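Local coordinates for VC0179-like protein (Escherichia coli, PDB 4XJ6) that probably joins GTP and ATP into a cyclic GMP-AMP dinucleotide, as a bacterial homologue of cyclic GMP-AMP synthase with a magnesium-dependent nucleotidyltransferase fold, at residues A[276-281]-A[302-307]; A[332-337]-A[361-366]. All blocks are in the same frame, centred on the assembly; numbering follows the deposited sequence.

Both contacts are helix-to-helix packings in the helical C-terminal part of the protein, on the same side of the chain's centre and 14 Å apart between their centres. Contact 1 lies deeper: its three touching residues are all buried and apolar, and aliphatic carbon and sulfur do all the work. Contact 2 buries more surface and mixes its chemistry, with a Met-aromatic contact on the inside and an asparagine at the partly exposed margin. The two meet where helix 297-310 lies against helix 318-335, Ala-303 CB touching Phe-333 CE1 at 3.5 Å and Ile-307 CG1 touching Glu-332 CG at 3.5 Å, so the two contacts touch through these side chains.

Contact 1: residues A[276-281]-A[302-307]; sequences RSVCRF and TAVVNI
Two helices of the C-terminal helical bundle, 274-289 and 297-310, meet here through a small apolar contact in which Val-304 reaches across to Val-278 and Cys-279. Cys-279 and Val-304 also have the nearest CA atoms of the two segments, 7.1 Å apart. That spacing suits short side chains, and beta-branched valine fills it with little freedom to lose. One methyl, Val-304 CG1, carries the whole encounter. With chi1 at 166° this methyl points opposite the backbone N, out from helix 297-310 toward the other helix, where it meets two neighbouring residues at once. No hydrogen bond links the segments. Each backbone keeps its own helical bonds, such as Arg-280 N to Arg-276 O at 2.8 Å, leaving the interface to dispersion and the exclusion of water.

Away from this contact, Arg-280 forms a salt bridge with Asp-116 and Phe-281 stacks on Tyr-9. Val-278, besides meeting Val-304, touches Ile-325 of helix 318-335. The side chain of Cys-279 lies about 9 Å from a bound 3'-deoxy-GTP, which places the packing near, but not in contact with, the nucleotide. Its sulfur, a compact and polarisable atom at home in a buried apolar setting, comes to 4.1 Å from Val-304 CG1, while Val-278 CG2 approaches that same methyl at 3.8 Å.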
ATOM      1  N   ARG A 276      12.789  -1.737  10.904  1.00 21.60           N
ATOM      2  CA  ARG A 276      12.107  -0.679  10.170  1.00 27.66           C
ATOM      3  C   ARG A 276      13.108   0.149   9.378  1.00 26.60           C
ATOM      4  O   ARG A 276      12.836   0.547   8.246  1.00 28.59           O
ATOM      5  CB  ARG A 276      11.311   0.218  11.119  1.00 25.75           C
ATOM      6  CG  ARG A 276       9.954  -0.347  11.503  1.00 28.65           C
ATOM      7  CD  ARG A 276       9.121   0.670  12.268  1.00 28.67           C
ATOM      8  NE  ARG A 276       7.843   0.111  12.702  1.00 33.45           N
ATOM      9  CZ  ARG A 276       7.646  -0.471  13.880  1.00 34.89           C
ATOM     10  NH1 ARG A 276       8.644  -0.571  14.746  1.00 35.91           N
ATOM     11  NH2 ARG A 276       6.452  -0.955  14.194  1.00 37.02           N
ATOM     12  N   SER A 277      14.268   0.397   9.980  1.00 32.12           N
ATOM     13  CA  SER A 277      15.320   1.167   9.329  1.00 25.37           C
ATOM     14  C   SER A 277      15.815   0.468   8.066  1.00 22.06           C
ATOM     15  O   SER A 277      15.853   1.070   6.995  1.00 20.05           O
ATOM     16  CB  SER A 277      16.490   1.409  10.291  1.00 23.81           C
ATOM     17  OG  SER A 277      16.089   2.143  11.439  1.00 26.64           O
ATOM     18  N   VAL A 278      16.181  -0.805   8.192  1.00 20.78           N
ATOM     19  CA  VAL A 278      16.713  -1.558   7.059  1.00 30.06           C
ATOM     20  C   VAL A 278      15.643  -1.830   5.998  1.00 25.26           C
ATOM     21  O   VAL A 278      15.963  -2.014   4.824  1.00 23.69           O
ATOM     22  CB  VAL A 278      17.336  -2.900   7.507  1.00 30.92           C
ATOM     23  CG1 VAL A 278      18.483  -2.659   8.477  1.00 32.04           C
ATOM     24  CG2 VAL A 278      16.291  -3.788   8.143  1.00 33.08           C
ATOM     25  N   CYS A 279      14.378  -1.853   6.411  1.00 19.77           N
ATOM     26  CA  CYS A 279      13.275  -2.011   5.466  1.00 19.91           C
ATOM     27  C   CYS A 279      13.047  -0.706   4.716  1.00 20.27           C
ATOM     28  O   CYS A 279      12.785  -0.709   3.515  1.00 18.46           O
ATOM     29  CB  CYS A 279      11.993  -2.449   6.179  1.00 21.28           C
ATOM     30  SG  CYS A 279      11.930  -4.208   6.601  1.00 27.27           S
ATOM     31  N   ARG A 280      13.153   0.407   5.438  1.00 18.88           N
ATOM     32  CA  ARG A 280      13.079   1.734   4.835  1.00 22.68           C
ATOM     33  C   ARG A 280      14.180   1.916   3.799  1.00 23.13           C
ATOM     34  O   ARG A 280      13.940   2.412   2.697  1.00 28.86           O
ATOM     35  CB  ARG A 280      13.197   2.827   5.899  1.00 25.49           C
ATOM     36  CG  ARG A 280      11.928   3.110   6.684  1.00 23.35           C
ATOM     37  CD  ARG A 280      12.157   4.259   7.655  1.00 19.79           C
ATOM     38  NE  ARG A 280      10.936   4.651   8.349  1.00 25.60           N
ATOM     39  CZ  ARG A 280      10.016   5.461   7.836  1.00 19.80           C
ATOM     40  NH1 ARG A 280      10.176   5.960   6.618  1.00 19.44           N
ATOM     41  NH2 ARG A 280       8.934   5.768   8.538  1.00 20.09           N
ATOM     42  N   PHE A 281      15.391   1.508   4.166  1.00 20.42           N
ATOM     43  CA  PHE A 281      16.561   1.660   3.306  1.00 19.18           C
ATOM     44  C   PHE A 281      16.445   0.826   2.031  1.00 21.39           C
ATOM     45  O   PHE A 281      16.816   1.275   0.947  1.00 20.36           O
ATOM     46  CB  PHE A 281      17.829   1.279   4.074  1.00 19.70           C
ATOM     47  CG  PHE A 281      18.108   2.163   5.259  1.00 23.98           C
ATOM     48  CD1 PHE A 281      17.560   3.430   5.340  1.00 20.08           C
ATOM     49  CD2 PHE A 281      18.920   1.725   6.295  1.00 20.68           C
ATOM     50  CE1 PHE A 281      17.815   4.244   6.426  1.00 20.65           C
ATOM     51  CE2 PHE A 281      19.177   2.535   7.386  1.00 24.46           C
ATOM     52  CZ  PHE A 281      18.622   3.799   7.450  1.00 22.61           C
ATOM     53  N   THR A 302       9.456  -9.126   3.725  1.00 23.61           N
ATOM     54  CA  THR A 302       9.459 -10.544   4.072  1.00 26.67           C
ATOM     55  C   THR A 302      10.835 -11.170   3.881  1.00 20.41           C
ATOM     56  O   THR A 302      11.257 -12.016   4.665  1.00 26.19           O
ATOM     57  CB  THR A 302       8.434 -11.329   3.232  1.00 26.24           C
ATOM     58  OG1 THR A 302       7.160 -10.673   3.292  1.00 26.50           O
ATOM     59  CG2 THR A 302       8.294 -12.757   3.750  1.00 24.58           C
ATOM     60  N   ALA A 303      11.531 -10.750   2.832  1.00 19.63           N
ATOM     61  CA  ALA A 303      12.869 -11.261   2.563  1.00 21.67           C
ATOM     62  C   ALA A 303      13.843 -10.811   3.647  1.00 25.27           C
ATOM     63  O   ALA A 303      14.696 -11.582   4.084  1.00 27.32           O
ATOM     64  CB  ALA A 303      13.351 -10.808   1.197  1.00 20.58           C
ATOM     65  N   VAL A 304      13.700  -9.564   4.085  1.00 26.65           N
ATOM     66  CA  VAL A 304      14.604  -8.985   5.074  1.00 24.89           C
ATOM     67  C   VAL A 304      14.446  -9.653   6.438  1.00 25.08           C
ATOM     68  O   VAL A 304      15.440  -9.990   7.086  1.00 25.36           O
ATOM     69  CB  VAL A 304      14.382  -7.463   5.213  1.00 25.34           C
ATOM     70  CG1 VAL A 304      15.058  -6.922   6.468  1.00 19.37           C
ATOM     71  CG2 VAL A 304      14.890  -6.740   3.969  1.00 23.02           C
ATOM     72  N   VAL A 305      13.203  -9.855   6.871  1.00 23.91           N
ATOM     73  CA  VAL A 305      12.968 -10.482   8.166  1.00 27.80           C
ATOM     74  C   VAL A 305      13.407 -11.944   8.136  1.00 30.66           C
ATOM     75  O   VAL A 305      13.815 -12.487   9.158  1.00 36.12           O
ATOM     76  CB  VAL A 305      11.485 -10.403   8.604  1.00 31.51           C
ATOM     77  CG1 VAL A 305      10.960  -8.982   8.498  1.00 29.79           C
ATOM     78  CG2 VAL A 305      10.629 -11.347   7.791  1.00 37.67           C
ATOM     79  N   ASN A 306      13.334 -12.571   6.962  1.00 27.73           N
ATOM     80  CA  ASN A 306      13.751 -13.959   6.815  1.00 26.35           C
ATOM     81  C   ASN A 306      15.258 -14.071   6.992  1.00 27.43           C
ATOM     82  O   ASN A 306      15.759 -15.011   7.611  1.00 27.58           O
ATOM     83  CB  ASN A 306      13.326 -14.518   5.454  1.00 26.98           C
ATOM     84  CG  ASN A 306      11.847 -14.863   5.401  1.00 29.09           C
ATOM     85  OD1 ASN A 306      11.178 -14.920   6.431  1.00 28.41           O
ATOM     86  ND2 ASN A 306      11.332 -15.102   4.199  1.00 28.40           N
ATOM     87  N   ILE A 307      15.971 -13.091   6.451  1.00 26.30           N
ATOM     88  CA  ILE A 307      17.416 -13.011   6.603  1.00 26.46           C
ATOM     89  C   ILE A 307      17.796 -12.694   8.043  1.00 30.20           C
ATOM     90  O   ILE A 307      18.626 -13.379   8.644  1.00 32.33           O
ATOM     91  CB  ILE A 307      18.017 -11.938   5.676  1.00 22.04           C
ATOM     92  CG1 ILE A 307      17.805 -12.319   4.211  1.00 22.58           C
ATOM     93  CG2 ILE A 307      19.494 -11.760   5.962  1.00 25.01           C
ATOM     94  CD1 ILE A 307      18.210 -11.237   3.229  1.00 20.51           C
TER

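Contact 2: residues A[332-337]-A[361-366]; sequences EFNRGV and AIVETM
Met-366 lays the end of its side chain over one face of the Phe-333 ring, crossing it at about a right angle. Its methyl CE stands 3.4 Å from the ring centroid and only 12° off the normal, a CH-pi contact close to the middle of the face. The sulfur follows at 3.9 Å from the centroid, still over the face, and makes this a Met-aromatic contact as well. The methionine chain is extended beyond CG, which gives it the length to carry both atoms across from helix 357-377. A long, flexible thioether suits this place because it can lie flat on an aromatic surface and stay polarisable. On the opposite face Val-337 CG2 sits 3.9 Å above the ring plane, so the ring lies between the thioether end of Met-366 and a valine methyl.

Val-363 faces the root of this ring: its CG2 is 4.3 Å from Phe-333 CB. The other methyl, CG1, meets the amide of Asn-334 obliquely, 3.9 Å from OD1. That oxygen has its hydrogen bond from Arg-360 NH1, while the amide offers valine a surface for packing. Gly-336 is the first residue to leave helical angles; at its positive phi (96°) a side chain would press on the carbonyl O of Arg-335, so glycine fits.

The contact thus joins the C-terminal end of helix 318-335 to helix 357-377; Trp-285 of helix 274-289 also touches Met-366, while Phe-333 packs edge-to-face with Phe-349 and rests on Ser-299 of helix 297-310.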
ATOM      1  N   GLU A 332      17.459 -15.029  -1.369  1.00 32.11           N
ATOM      2  CA  GLU A 332      16.126 -15.114  -0.787  1.00 32.07           C
ATOM      3  C   GLU A 332      15.067 -15.179  -1.873  1.00 31.00           C
ATOM      4  O   GLU A 332      14.146 -15.995  -1.809  1.00 33.53           O
ATOM      5  CB  GLU A 332      15.856 -13.922   0.126  1.00 30.42           C
ATOM      6  CG  GLU A 332      16.505 -14.046   1.478  1.00 32.93           C
ATOM      7  CD  GLU A 332      16.093 -15.313   2.195  1.00 32.35           C
ATOM      8  OE1 GLU A 332      14.886 -15.633   2.197  1.00 34.76           O
ATOM      9  OE2 GLU A 332      16.978 -15.994   2.748  1.00 34.19           O
ATOM     10  N   PHE A 333      15.207 -14.312  -2.871  1.00 22.49           N
ATOM     11  CA  PHE A 333      14.267 -14.263  -3.983  1.00 22.45           C
ATOM     12  C   PHE A 333      14.489 -15.423  -4.949  1.00 28.39           C
ATOM     13  O   PHE A 333      13.592 -15.781  -5.709  1.00 32.83           O
ATOM     14  CB  PHE A 333      14.380 -12.923  -4.713  1.00 21.07           C
ATOM     15  CG  PHE A 333      13.702 -11.787  -3.997  1.00 23.42           C
ATOM     16  CD1 PHE A 333      14.266 -11.228  -2.866  1.00 23.09           C
ATOM     17  CD2 PHE A 333      12.494 -11.283  -4.455  1.00 28.39           C
ATOM     18  CE1 PHE A 333      13.640 -10.188  -2.202  1.00 24.02           C
ATOM     19  CE2 PHE A 333      11.863 -10.244  -3.798  1.00 29.67           C
ATOM     20  CZ  PHE A 333      12.439  -9.696  -2.665  1.00 26.52           C
ATOM     21  N   ASN A 334      15.684 -16.008  -4.916  1.00 30.01           N
ATOM     22  CA  ASN A 334      15.963 -17.217  -5.685  1.00 31.08           C
ATOM     23  C   ASN A 334      15.322 -18.433  -5.031  1.00 30.24           C
ATOM     24  O   ASN A 334      14.907 -19.373  -5.707  1.00 33.46           O
ATOM     25  CB  ASN A 334      17.471 -17.431  -5.835  1.00 24.89           C
ATOM     26  CG  ASN A 334      18.052 -16.651  -6.994  1.00 32.08           C
ATOM     27  OD1 ASN A 334      17.384 -16.430  -8.005  1.00 27.59           O
ATOM     28  ND2 ASN A 334      19.305 -16.232  -6.858  1.00 32.78           N
ATOM     29  N   ARG A 335      15.247 -18.406  -3.704  1.00 24.86           N
ATOM     30  CA  ARG A 335      14.571 -19.452  -2.947  1.00 32.97           C
ATOM     31  C   ARG A 335      13.061 -19.329  -3.082  1.00 34.06           C
ATOM     32  O   ARG A 335      12.324 -20.298  -2.892  1.00 36.15           O
ATOM     33  CB  ARG A 335      14.950 -19.388  -1.468  1.00 33.97           C
ATOM     34  CG  ARG A 335      16.342 -19.895  -1.143  1.00 44.42           C
ATOM     35  CD  ARG A 335      16.605 -19.799   0.352  1.00 50.39           C
ATOM     36  NE  ARG A 335      17.867 -20.425   0.732  1.00 56.75           N
ATOM     37  CZ  ARG A 335      18.290 -20.545   1.986  1.00 60.50           C
ATOM     38  NH1 ARG A 335      17.549 -20.082   2.984  1.00 63.01           N
ATOM     39  NH2 ARG A 335      19.453 -21.130   2.244  1.00 60.98           N
ATOM     40  N   GLY A 336      12.606 -18.124  -3.409  1.00 24.12           N
ATOM     41  CA  GLY A 336      11.187 -17.824  -3.432  1.00 23.81           C
ATOM     42  C   GLY A 336      10.790 -17.187  -2.118  1.00 23.26           C
ATOM     43  O   GLY A 336      11.245 -17.612  -1.055  1.00 23.75           O
ATOM     44  N   VAL A 337       9.955 -16.156  -2.189  1.00 27.78           N
ATOM     45  CA  VAL A 337       9.505 -15.459  -0.990  1.00 27.17           C
ATOM     46  C   VAL A 337       8.030 -15.742  -0.735  1.00 29.16           C
ATOM     47  O   VAL A 337       7.158 -15.233  -1.438  1.00 32.44           O
ATOM     48  CB  VAL A 337       9.726 -13.933  -1.096  1.00 25.50           C
ATOM     49  CG1 VAL A 337       9.355 -13.253   0.212  1.00 24.70           C
ATOM     50  CG2 VAL A 337      11.170 -13.624  -1.472  1.00 25.97           C
ATOM     51  N   ALA A 361      15.248  -9.918 -13.911  1.00 29.97           N
ATOM     52  CA  ALA A 361      15.675  -8.524 -13.974  1.00 26.75           C
ATOM     53  C   ALA A 361      15.759  -7.931 -12.573  1.00 24.74           C
ATOM     54  O   ALA A 361      16.670  -7.164 -12.264  1.00 22.45           O
ATOM     55  CB  ALA A 361      14.727  -7.714 -14.839  1.00 23.62           C
ATOM     56  N   ILE A 362      14.803  -8.303 -11.730  1.00 21.17           N
ATOM     57  CA  ILE A 362      14.774  -7.858 -10.343  1.00 25.22           C
ATOM     58  C   ILE A 362      15.947  -8.433  -9.547  1.00 26.54           C
ATOM     59  O   ILE A 362      16.645  -7.708  -8.838  1.00 24.50           O
ATOM     60  CB  ILE A 362      13.450  -8.256  -9.656  1.00 25.14           C
ATOM     61  CG1 ILE A 362      12.273  -7.507 -10.285  1.00 29.89           C
ATOM     62  CG2 ILE A 362      13.520  -7.979  -8.169  1.00 23.83           C
ATOM     63  CD1 ILE A 362      10.929  -7.883  -9.699  1.00 31.11           C
ATOM     64  N   VAL A 363      16.162  -9.740  -9.681  1.00 20.55           N
ATOM     65  CA  VAL A 363      17.210 -10.437  -8.941  1.00 25.10           C
ATOM     66  C   VAL A 363      18.601  -9.962  -9.357  1.00 25.94           C
ATOM     67  O   VAL A 363      19.484  -9.793  -8.514  1.00 21.01           O
ATOM     68  CB  VAL A 363      17.116 -11.963  -9.143  1.00 21.62           C
ATOM     69  CG1 VAL A 363      18.194 -12.680  -8.344  1.00 23.50           C
ATOM     70  CG2 VAL A 363      15.734 -12.465  -8.742  1.00 22.10           C
ATOM     71  N   GLU A 364      18.792  -9.742 -10.653  1.00 21.94           N
ATOM     72  CA  GLU A 364      20.081  -9.287 -11.156  1.00 22.64           C
ATOM     73  C   GLU A 364      20.349  -7.846 -10.736  1.00 33.05           C
ATOM     74  O   GLU A 364      21.502  -7.437 -10.601  1.00 32.77           O
ATOM     75  CB  GLU A 364      20.149  -9.423 -12.676  1.00 23.88           C
ATOM     76  CG  GLU A 364      20.117 -10.867 -13.160  1.00 32.35           C
ATOM     77  CD  GLU A 364      20.657 -11.026 -14.567  1.00 36.71           C
ATOM     78  OE1 GLU A 364      21.340 -10.097 -15.046  1.00 37.62           O
ATOM     79  OE2 GLU A 364      20.402 -12.077 -15.193  1.00 38.38           O
ATOM     80  N   THR A 365      19.281  -7.079 -10.529  1.00 30.42           N
ATOM     81  CA  THR A 365      19.415  -5.728  -9.997  1.00 20.48           C
ATOM     82  C   THR A 365      19.804  -5.797  -8.526  1.00 27.93           C
ATOM     83  O   THR A 365      20.619  -5.012  -8.049  1.00 34.28           O
ATOM     84  CB  THR A 365      18.111  -4.913 -10.141  1.00 22.05           C
ATOM     85  OG1 THR A 365      17.769  -4.790 -11.528  1.00 20.93           O
ATOM     86  CG2 THR A 365      18.284  -3.521  -9.541  1.00 19.63           C
ATOM     87  N   MET A 366      19.214  -6.755  -7.817  1.00 24.69           N
ATOM     88  CA  MET A 366      19.511  -6.973  -6.404  1.00 24.75           C
ATOM     89  C   MET A 366      20.967  -7.366  -6.194  1.00 27.65           C
ATOM     90  O   MET A 366      21.603  -6.932  -5.233  1.00 19.48           O
ATOM     91  CB  MET A 366      18.605  -8.055  -5.817  1.00 18.82           C
ATOM     92  CG  MET A 366      17.159  -7.637  -5.671  1.00 26.14           C
ATOM     93  SD  MET A 366      16.138  -8.945  -4.970  1.00 32.94           S
ATOM     94  CE  MET A 366      14.604  -8.054  -4.763  1.00 17.79           C
TER